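Probable transcriptional regulator PhnF (Escherichia coli, PDB 2FA1) is probably a GntR/HutC-family transcriptional regulator encoded in the operon for alkylphosphonate uptake and C-P lyase, this chain being its C-terminal effector-binding (UTRA) domain. Local coordinates at residues Q11-Q16 with I154-E159; A61-D66 with S145-R150; S106-Q111 with L126-T131. All blocks are in the same frame, centred on the assembly; numbering follows the deposited sequence.

Contact 1 (Q11-Q16 with I154-E159)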
loop_
_atom_site.group_PDB
_atom_site.type_symbol
_atom_site.label_atom_id
_atom_site.label_comp_id
_atom_site.label_asym_id
_atom_site.label_seq_id
_atom_site.Cartn_x
_atom_site.Cartn_y
_atom_site.Cartn_z
ATOM N N GLN A 11 -0.960 -10.327 -2.383
ATOM C CA GLN A 11 0.454 -10.467 -1.984
ATOM C C GLN A 11 0.667 -9.737 -0.658
ATOM O O GLN A 11 0.240 -8.608 -0.492
ATOM C CB GLN A 11 1.478 -9.949 -3.050
ATOM C CG GLN A 11 1.793 -10.900 -4.313
ATOM C CD GLN A 11 2.650 -10.245 -5.463
ATOM O OE1 GLN A 11 3.141 -10.946 -6.379
ATOM N NE2 GLN A 11 2.852 -8.915 -5.396
ATOM N N ASN A 12 1.342 -10.388 0.284
ATOM C CA ASN A 12 1.680 -9.767 1.551
ATOM C C ASN A 12 2.686 -8.616 1.396
ATOM O O ASN A 12 3.806 -8.746 0.865
ATOM C CB ASN A 12 2.086 -10.878 2.542
ATOM C CG ASN A 12 2.498 -10.380 3.924
ATOM O OD1 ASN A 12 2.832 -9.221 4.160
ATOM N ND2 ASN A 12 2.482 -11.325 4.882
ATOM N N LEU A 13 2.281 -7.447 1.839
ATOM C CA LEU A 13 3.075 -6.233 1.653
ATOM C C LEU A 13 4.390 -6.409 2.392
ATOM O O LEU A 13 5.407 -5.895 1.968
ATOM C CB LEU A 13 2.281 -4.993 2.157
ATOM C CG LEU A 13 2.965 -3.634 1.978
ATOM C CD1 LEU A 13 3.085 -3.308 0.480
ATOM C CD2 LEU A 13 2.198 -2.574 2.676
ATOM N N LEU A 14 4.389 -7.159 3.483
ATOM C CA LEU A 14 5.620 -7.295 4.260
ATOM C C LEU A 14 6.501 -8.476 3.840
ATOM O O LEU A 14 7.630 -8.573 4.344
ATOM C CB LEU A 14 5.326 -7.325 5.772
ATOM C CG LEU A 14 4.458 -6.178 6.281
ATOM C CD1 LEU A 14 3.723 -6.622 7.564
ATOM C CD2 LEU A 14 5.329 -4.899 6.465
ATOM N N ASP A 15 6.014 -9.321 2.916
ATOM C CA ASP A 15 6.851 -10.349 2.250
ATOM C C ASP A 15 8.013 -9.639 1.597
ATOM O O ASP A 15 7.822 -8.652 0.905
ATOM C CB ASP A 15 6.109 -11.177 1.195
ATOM C CG ASP A 15 5.345 -12.369 1.791
ATOM O OD1 ASP A 15 4.343 -12.795 1.175
ATOM O OD2 ASP A 15 5.739 -12.897 2.853
ATOM N N GLN A 16 9.218 -10.156 1.861
ATOM C CA GLN A 16 10.493 -9.623 1.384
ATOM C C GLN A 16 10.882 -10.203 0.023
ATOM O O GLN A 16 10.665 -11.390 -0.234
ATOM C CB GLN A 16 11.593 -9.934 2.412
ATOM C CG GLN A 16 11.579 -9.145 3.733
ATOM C CD GLN A 16 11.876 -7.648 3.544
ATOM O OE1 GLN A 16 11.065 -6.896 2.942
ATOM N NE2 GLN A 16 13.018 -7.207 4.052
ATOM N N ILE A 154 -3.452 -7.679 -8.787
ATOM C CA ILE A 154 -2.881 -7.916 -7.430
ATOM C C ILE A 154 -3.269 -6.831 -6.446
ATOM O O ILE A 154 -3.209 -5.647 -6.833
ATOM C CB ILE A 154 -1.337 -8.026 -7.501
ATOM C CG1 ILE A 154 -0.834 -9.358 -8.100
ATOM C CG2 ILE A 154 -0.722 -7.955 -6.074
ATOM C CD1 ILE A 154 0.657 -9.300 -8.542
ATOM N N GLU A 155 -3.707 -7.251 -5.227
ATOM C CA GLU A 155 -3.943 -6.363 -4.079
ATOM C C GLU A 155 -2.950 -6.758 -2.974
ATOM O O GLU A 155 -2.537 -7.932 -2.865
ATOM C CB GLU A 155 -5.430 -6.511 -3.661
ATOM C CG GLU A 155 -5.768 -6.011 -2.239
ATOM C CD GLU A 155 -7.272 -5.998 -1.980
ATOM O OE1 GLU A 155 -7.858 -7.103 -2.013
ATOM O OE2 GLU A 155 -7.888 -4.916 -1.715
ATOM N N PHE A 156 -2.503 -5.788 -2.192
ATOM C CA PHE A 156 -1.549 -6.068 -1.118
ATOM C C PHE A 156 -2.268 -6.193 0.177
ATOM O O PHE A 156 -3.221 -5.473 0.418
ATOM C CB PHE A 156 -0.503 -4.971 -0.991
ATOM C CG PHE A 156 0.530 -4.992 -2.124
ATOM C CD1 PHE A 156 1.602 -5.853 -2.044
ATOM C CD2 PHE A 156 0.420 -4.104 -3.208
ATOM C CE1 PHE A 156 2.551 -5.916 -3.142
ATOM C CE2 PHE A 156 1.336 -4.136 -4.274
ATOM C CZ PHE A 156 2.409 -5.020 -4.218
ATOM N N THR A 157 -1.754 -7.085 1.045
ATOM C CA THR A 157 -2.392 -7.235 2.360
ATOM C C THR A 157 -1.345 -7.005 3.448
ATOM O O THR A 157 -0.161 -7.218 3.219
ATOM C CB THR A 157 -3.002 -8.670 2.547
ATOM O OG1 THR A 157 -1.967 -9.634 2.369
ATOM C CG2 THR A 157 -4.088 -8.901 1.499
ATOM N N MET A 158 -1.781 -6.655 4.652
ATOM C CA MET A 158 -0.804 -6.574 5.741
ATOM C C MET A 158 -1.528 -6.957 7.023
ATOM O O MET A 158 -2.698 -6.594 7.215
ATOM C CB MET A 158 -0.164 -5.170 5.787
ATOM C CG MET A 158 0.531 -4.791 7.070
ATOM S SD MET A 158 1.435 -3.290 6.743
ATOM C CE MET A 158 0.213 -2.483 5.720
ATOM N N GLU A 159 -0.870 -7.790 7.824
ATOM C CA GLU A 159 -1.455 -8.205 9.128
ATOM C C GLU A 159 -0.721 -7.421 10.175
ATOM O O GLU A 159 0.522 -7.214 10.093
ATOM C CB GLU A 159 -1.206 -9.689 9.392
ATOM C CG GLU A 159 -1.871 -10.601 8.392
ATOM C CD GLU A 159 -3.325 -10.717 8.655
ATOM O OE1 GLU A 159 -3.708 -10.464 9.825
ATOM O OE2 GLU A 159 -4.083 -11.046 7.704
#

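Contact 2 (A61-D66 with S145-R150)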
loop_
_atom_site.group_PDB
_atom_site.type_symbol
_atom_site.label_atom_id
_atom_site.label_comp_id
_atom_site.label_asym_id
_atom_site.label_seq_id
_atom_site.Cartn_x
_atom_site.Cartn_y
_atom_site.Cartn_z
ATOM N N ALA A 61 2.332 -11.309 -17.587
ATOM C CA ALA A 61 3.219 -10.645 -16.593
ATOM C C ALA A 61 2.383 -9.939 -15.517
ATOM O O ALA A 61 1.500 -9.118 -15.849
ATOM C CB ALA A 61 4.067 -9.529 -17.335
ATOM N N LEU A 62 2.740 -10.160 -14.269
ATOM C CA LEU A 62 1.968 -9.577 -13.173
ATOM C C LEU A 62 2.744 -8.590 -12.341
ATOM O O LEU A 62 2.204 -7.589 -11.889
ATOM C CB LEU A 62 1.520 -10.698 -12.249
ATOM C CG LEU A 62 0.484 -11.652 -12.830
ATOM C CD1 LEU A 62 -0.147 -12.350 -11.671
ATOM C CD2 LEU A 62 -0.516 -11.028 -13.698
ATOM N N CYS A 63 3.990 -8.963 -12.015
ATOM C CA CYS A 63 4.749 -8.197 -11.010
ATOM C C CYS A 63 6.216 -8.143 -11.444
ATOM O O CYS A 63 6.867 -9.192 -11.549
ATOM C CB CYS A 63 4.690 -8.934 -9.637
ATOM S SG CYS A 63 5.682 -7.884 -8.459
ATOM N N LEU A 64 6.740 -6.938 -11.706
ATOM C CA LEU A 64 8.118 -6.802 -12.128
ATOM C C LEU A 64 8.831 -6.118 -10.946
ATOM O O LEU A 64 8.275 -5.187 -10.418
ATOM C CB LEU A 64 8.129 -5.768 -13.245
ATOM C CG LEU A 64 9.518 -5.319 -13.688
ATOM C CD1 LEU A 64 10.021 -6.531 -14.529
ATOM C CD2 LEU A 64 9.390 -4.018 -14.527
ATOM N N ILE A 65 10.021 -6.582 -10.545
ATOM C CA ILE A 65 10.750 -5.871 -9.447
ATOM C C ILE A 65 12.191 -5.652 -9.909
ATOM O O ILE A 65 12.827 -6.586 -10.415
ATOM C CB ILE A 65 10.766 -6.739 -8.195
ATOM C CG1 ILE A 65 9.338 -7.207 -7.809
ATOM C CG2 ILE A 65 11.399 -5.988 -6.956
ATOM C CD1 ILE A 65 9.241 -8.083 -6.544
ATOM N N ASP A 66 12.692 -4.434 -9.684
ATOM C CA ASP A 66 14.086 -4.093 -9.895
ATOM C C ASP A 66 14.721 -4.050 -8.535
ATOM O O ASP A 66 14.219 -3.312 -7.692
ATOM C CB ASP A 66 14.187 -2.778 -10.636
ATOM C CG ASP A 66 13.884 -2.979 -12.129
ATOM O OD1 ASP A 66 14.644 -3.651 -12.830
ATOM O OD2 ASP A 66 12.846 -2.480 -12.584
ATOM N N SER A 145 14.430 -1.698 -3.600
ATOM C CA SER A 145 13.703 -2.452 -4.646
ATOM C C SER A 145 12.508 -1.639 -5.068
ATOM O O SER A 145 11.903 -0.930 -4.250
ATOM C CB SER A 145 13.286 -3.803 -4.157
ATOM O OG SER A 145 12.236 -3.752 -3.261
ATOM N N VAL A 146 12.132 -1.781 -6.338
ATOM C CA VAL A 146 10.993 -1.050 -6.841
ATOM C C VAL A 146 10.145 -2.091 -7.573
ATOM O O VAL A 146 10.628 -2.628 -8.591
ATOM C CB VAL A 146 11.461 -0.041 -7.895
ATOM C CG1 VAL A 146 10.212 0.821 -8.517
ATOM C CG2 VAL A 146 12.627 0.885 -7.357
ATOM N N SER A 147 8.953 -2.332 -7.047
ATOM C CA SER A 147 8.027 -3.331 -7.591
ATOM C C SER A 147 6.982 -2.586 -8.396
ATOM O O SER A 147 6.434 -1.569 -7.929
ATOM C CB SER A 147 7.304 -3.964 -6.381
ATOM O OG SER A 147 6.475 -4.989 -6.794
ATOM N N LEU A 148 6.618 -3.108 -9.563
ATOM C CA LEU A 148 5.509 -2.519 -10.351
ATOM C C LEU A 148 4.585 -3.697 -10.647
ATOM O O LEU A 148 5.028 -4.730 -11.149
ATOM C CB LEU A 148 6.006 -1.950 -11.708
ATOM C CG LEU A 148 7.022 -0.823 -11.582
ATOM C CD1 LEU A 148 7.404 -0.580 -13.011
ATOM C CD2 LEU A 148 6.286 0.291 -11.000
ATOM N N THR A 149 3.340 -3.594 -10.143
ATOM C CA THR A 149 2.369 -4.664 -10.235
ATOM C C THR A 149 1.088 -4.212 -10.863
ATOM O O THR A 149 0.521 -3.213 -10.502
ATOM C CB THR A 149 1.905 -5.191 -8.878
ATOM O OG1 THR A 149 1.517 -4.082 -8.016
ATOM C CG2 THR A 149 2.933 -6.019 -8.153
ATOM N N ARG A 150 0.575 -5.029 -11.770
ATOM C CA ARG A 150 -0.673 -4.665 -12.440
ATOM C C ARG A 150 -1.778 -4.587 -11.376
ATOM O O ARG A 150 -2.093 -5.553 -10.656
ATOM C CB ARG A 150 -1.041 -5.854 -13.413
ATOM C CG ARG A 150 -0.267 -5.751 -14.765
ATOM C CD ARG A 150 -0.809 -6.909 -15.678
ATOM N NE ARG A 150 -2.247 -6.736 -16.005
ATOM C CZ ARG A 150 -2.820 -7.282 -17.088
ATOM N NH1 ARG A 150 -2.109 -7.905 -18.037
ATOM N NH2 ARG A 150 -4.135 -7.064 -17.337
HETATM O O HOH W 1 0.774 -8.310 -18.338
HETATM O O HOH W 2 10.624 -1.621 -11.335
#

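Contact 3 (S106-Q111 with L126-T131)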
loop_
_atom_site.group_PDB
_atom_site.type_symbol
_atom_site.label_atom_id
_atom_site.label_comp_id
_atom_site.label_asym_id
_atom_site.label_seq_id
_atom_site.Cartn_x
_atom_site.Cartn_y
_atom_site.Cartn_z
ATOM N N SER A 106 2.803 3.831 -4.120
ATOM C CA SER A 106 2.049 4.779 -4.950
ATOM C C SER A 106 1.287 4.058 -6.052
ATOM O O SER A 106 1.465 2.883 -6.266
ATOM C CB SER A 106 3.037 5.724 -5.603
ATOM O OG SER A 106 4.000 5.037 -6.387
ATOM N N ALA A 107 0.531 4.839 -6.831
ATOM C CA ALA A 107 -0.169 4.198 -7.998
ATOM C C ALA A 107 -0.016 5.155 -9.130
ATOM O O ALA A 107 -0.098 6.378 -8.967
ATOM C CB ALA A 107 -1.620 3.896 -7.763
ATOM N N ARG A 108 0.179 4.588 -10.287
ATOM C CA ARG A 108 0.240 5.437 -11.480
ATOM C C ARG A 108 -0.143 4.711 -12.725
ATOM O O ARG A 108 -0.506 3.541 -12.685
ATOM C CB ARG A 108 1.602 6.069 -11.557
ATOM C CG ARG A 108 2.725 5.048 -11.776
ATOM C CD ARG A 108 3.901 5.862 -12.315
ATOM N NE ARG A 108 5.121 5.064 -12.555
ATOM C CZ ARG A 108 5.990 4.703 -11.615
ATOM N NH1 ARG A 108 7.098 4.024 -11.919
ATOM N NH2 ARG A 108 5.755 5.016 -10.365
ATOM N N ARG A 109 -0.228 5.461 -13.820
ATOM C CA ARG A 109 -0.755 4.892 -15.067
ATOM C C ARG A 109 0.454 4.578 -15.900
ATOM O O ARG A 109 1.299 5.439 -16.088
ATOM C CB ARG A 109 -1.774 5.857 -15.747
ATOM C CG ARG A 109 -3.207 5.684 -15.119
ATOM C CD ARG A 109 -4.288 6.511 -15.767
ATOM N NE ARG A 109 -4.137 7.923 -15.457
ATOM C CZ ARG A 109 -4.984 8.890 -15.849
ATOM N NH1 ARG A 109 -6.045 8.589 -16.582
ATOM N NH2 ARG A 109 -4.777 10.164 -15.488
ATOM N N ALA A 110 0.564 3.331 -16.381
ATOM C CA ALA A 110 1.785 2.861 -17.050
ATOM C C ALA A 110 1.990 3.553 -18.373
ATOM O O ALA A 110 1.046 3.743 -19.109
ATOM C CB ALA A 110 1.683 1.370 -17.337
ATOM N N GLN A 111 3.257 3.903 -18.622
ATOM C CA GLN A 111 3.683 4.408 -19.909
ATOM C C GLN A 111 5.065 3.882 -20.336
ATOM O O GLN A 111 5.924 3.436 -19.492
ATOM C CB GLN A 111 3.582 5.945 -19.953
ATOM C CG GLN A 111 2.121 6.479 -19.880
ATOM C CD GLN A 111 2.117 8.001 -20.005
ATOM O OE1 GLN A 111 2.456 8.685 -19.061
ATOM N NE2 GLN A 111 1.723 8.513 -21.165
ATOM N N LEU A 126 -0.938 0.857 -12.353
ATOM C CA LEU A 126 0.071 0.017 -11.680
ATOM C C LEU A 126 0.180 0.417 -10.223
ATOM O O LEU A 126 0.039 1.632 -9.943
ATOM C CB LEU A 126 1.453 0.178 -12.280
ATOM C CG LEU A 126 1.730 0.002 -13.755
ATOM C CD1 LEU A 126 3.192 0.433 -14.021
ATOM C CD2 LEU A 126 1.455 -1.439 -14.042
ATOM N N LEU A 127 0.458 -0.547 -9.331
ATOM C CA LEU A 127 0.837 -0.233 -7.942
ATOM C C LEU A 127 2.348 -0.240 -7.946
ATOM O O LEU A 127 2.989 -1.173 -8.539
ATOM C CB LEU A 127 0.356 -1.308 -6.972
ATOM C CG LEU A 127 -1.094 -1.151 -6.501
ATOM C CD1 LEU A 127 -1.824 -2.479 -6.017
ATOM C CD2 LEU A 127 -1.140 -0.023 -5.476
ATOM N N CYS A 128 2.965 0.782 -7.342
ATOM C CA CYS A 128 4.395 0.838 -7.289
ATOM C C CYS A 128 4.813 0.781 -5.813
ATOM O O CYS A 128 4.334 1.618 -5.018
ATOM C CB CYS A 128 4.873 2.092 -7.930
ATOM S SG CYS A 128 6.684 2.444 -7.687
ATOM N N VAL A 129 5.619 -0.231 -5.432
ATOM C CA VAL A 129 5.979 -0.412 -4.005
ATOM C C VAL A 129 7.503 -0.303 -3.965
ATOM O O VAL A 129 8.233 -1.073 -4.657
ATOM C CB VAL A 129 5.517 -1.742 -3.378
ATOM C CG1 VAL A 129 5.981 -1.814 -1.952
ATOM C CG2 VAL A 129 3.993 -1.842 -3.402
ATOM N N ARG A 130 8.010 0.616 -3.148
ATOM C CA ARG A 130 9.485 0.867 -3.183
ATOM C C ARG A 130 9.924 0.666 -1.757
ATOM O O ARG A 130 9.242 1.108 -0.780
ATOM C CB ARG A 130 9.829 2.284 -3.614
ATOM C CG ARG A 130 9.392 2.629 -5.082
ATOM C CD ARG A 130 9.942 3.883 -5.583
ATOM N NE ARG A 130 9.250 5.001 -4.987
ATOM C CZ ARG A 130 9.829 6.087 -4.461
ATOM N NH1 ARG A 130 11.135 6.259 -4.463
ATOM N NH2 ARG A 130 9.049 7.060 -3.982
ATOM N N THR A 131 10.991 -0.118 -1.582
ATOM C CA THR A 131 11.377 -0.492 -0.220
ATOM C C THR A 131 12.878 -0.358 -0.019
ATOM O O THR A 131 13.608 -0.574 -0.910
ATOM C CB THR A 131 10.925 -1.922 0.147
ATOM O OG1 THR A 131 11.657 -2.916 -0.572
ATOM C CG2 THR A 131 9.428 -2.214 -0.196
HETATM O O HOH W 3 6.111 4.350 -4.508
#

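Contact 1 (Q11-Q16 with I154-E159)
Gln11 is bonded to strand 154-159 through both its backbone N and its backbone O: N donates to Glu155 O (2.9 Å) and O accepts from Thr157 N (2.9 Å). Leu13 N then reaches Thr157 O at 2.8 Å, almost perfectly straight at 178°. This is the ladder of a short parallel sheet, pairing Gln11 with Phe156 and Asn12 with Thr157, and it brings the start of the chain alongside its last strand. That strand also pairs antiparallel with the second subunit, so the sheet continues through the dimer interface. From Asn12 on, the chain bends away in a type I turn to Asp15, and Asn12 OD1 accepts from Leu14 N (2.7 Å) in an Asx turn. In the conformer described, the Gln11 side chain, extended beyond CG, runs beside the Phe156 ring and points the same way, its amide plane 52° from the ring and NE2 3.8 Å from CE1. Its amide also rests on the methyls of Ile154, while OE1 is hydrogen-bonded to Arg55 NH1. Leu13 straddles two neighbours: CD1 meets Phe156 and CD2 touches Met158 CE at 3.6 Å. Farther along, Leu14 lays CD1 against Met158 CG, 3.7 Å away.

Contact 2 (A61-D66 with S145-R150)
Ala61 meets Arg150 at the start of an antiparallel pairing between two central strands of the six-stranded UTRA-domain sheet. Ala61 O lies 3.2 Å from Arg150 CD, near the guanidinium plane at its edge, and a water accepts from Arg150 NH1 and lies within hydrogen-bonding distance of this carbonyl. The arginine chain turns at its third torsion (chi3 64°) instead of running straight on, and its NH2 forms a salt bridge with Asp152. Leu62 O takes the first ladder bond, from Arg150 N. On their far side Leu62 and Cys63 both face Arg55 in a classic beta bulge, an extra residue inserted opposite strand 47-57.

Cys63 and Thr149 form a non-hydrogen-bonded pair. With SG anti to the backbone N (chi1 180°), the sulfur swings over the neighbouring strand, 3.4 Å from Ser147 OG. Leu64 and Leu148 follow as a hydrogen-bonded pair, N to O both ways at 2.8 Å, both bonds nearly straight. Their side chains emerge on the opposite face from Cys63, meet loosely through Leu64 CD2 and Leu148 CD1 (4.2 Å), and pack under helix 113-118.

Ile65 returns to the Cys63 face. Its two branches divide the opposite strand between them: CG1 lies over Ser147 OG, and CG2 reaches Ser145 CB at 4.0 Å. Asp66 closes the ladder with two backbone bonds to Val146. Both oxygens of its carboxylate have partners: OD1 takes a salt bridge from Arg52 and a hydrogen bond from His50, while a water bound to OD2 at 2.7 Å donates its other proton to Val146 O at 2.9 Å.

Contact 3 (S106-Q111 with L126-T131)
Two adjacent antiparallel strands meet here at one margin of the large sheet, where Ser106 to Arg108 lie on an outermost strand of this chain and Leu126-Thr131 on its inner neighbour. Ser106 and Cys128 exchange a pair of backbone bonds, both 2.8 Å, and Arg108 and Leu126 another, with Arg108 O accepting from Leu126 N at 2.7 Å. Between these two hydrogen-bonded pairs sits the non-hydrogen-bonded pair Ala107-Leu127, where Ala107 CA comes within 3.2 Å of Leu126 O in a CA-H...O contact.

The connection carries helix 113-118, so the strands are joined by a helical excursion, not a tight hairpin. The helix packs on Leu126, through Glu114 and Leu118, and on Ala110. Past the ladder, Ala110 CB fits against the isobutyl end of Leu126, 3.8 Å from CD1.

Cys128 is approached by two side chains from the outer strand. Ser106 OG, tucked between its own backbone N and carbonyl carbon (chi1 58°), lies 3.4 Å from Cys128 CB. From Arg108, a chain extended as far as NE carries the guanidinium out along the same face, beside Ser106, and NH2 nears the Cys128 sulfur obliquely at 3.8 Å. NH1 of the same group forms a salt bridge with Glu114 of the helix, which helps fix its position near the cysteine. A water bonded to Ser106 OG also serves Arg130, whose NE donates to it in the guanidinium plane. The other end of Arg130 forms a salt bridge from NH2 to Glu155 of the second subunit.

In the fold
From the N terminus, the chain first lays down strand 9-12, whose partner in contact 1 comes only with the last strand, 154-159; this closes a loop around nearly the whole domain. Within it, contact 2 joins strand 60-69 to strand 143-150, and within that span contact 3 joins 98-109 to 125-135, so the three are nested and none cross. Contacts 2 and 3 belong to one sheet and share a seam, with Ser147 N 2.8 Å from Val129 O. The two-stranded sheet of contact 1 packs on it, Phe156 lying against Thr149, Leu127 and Val129. Contacts 1 and 3 also reach the second subunit; contact 2 does not.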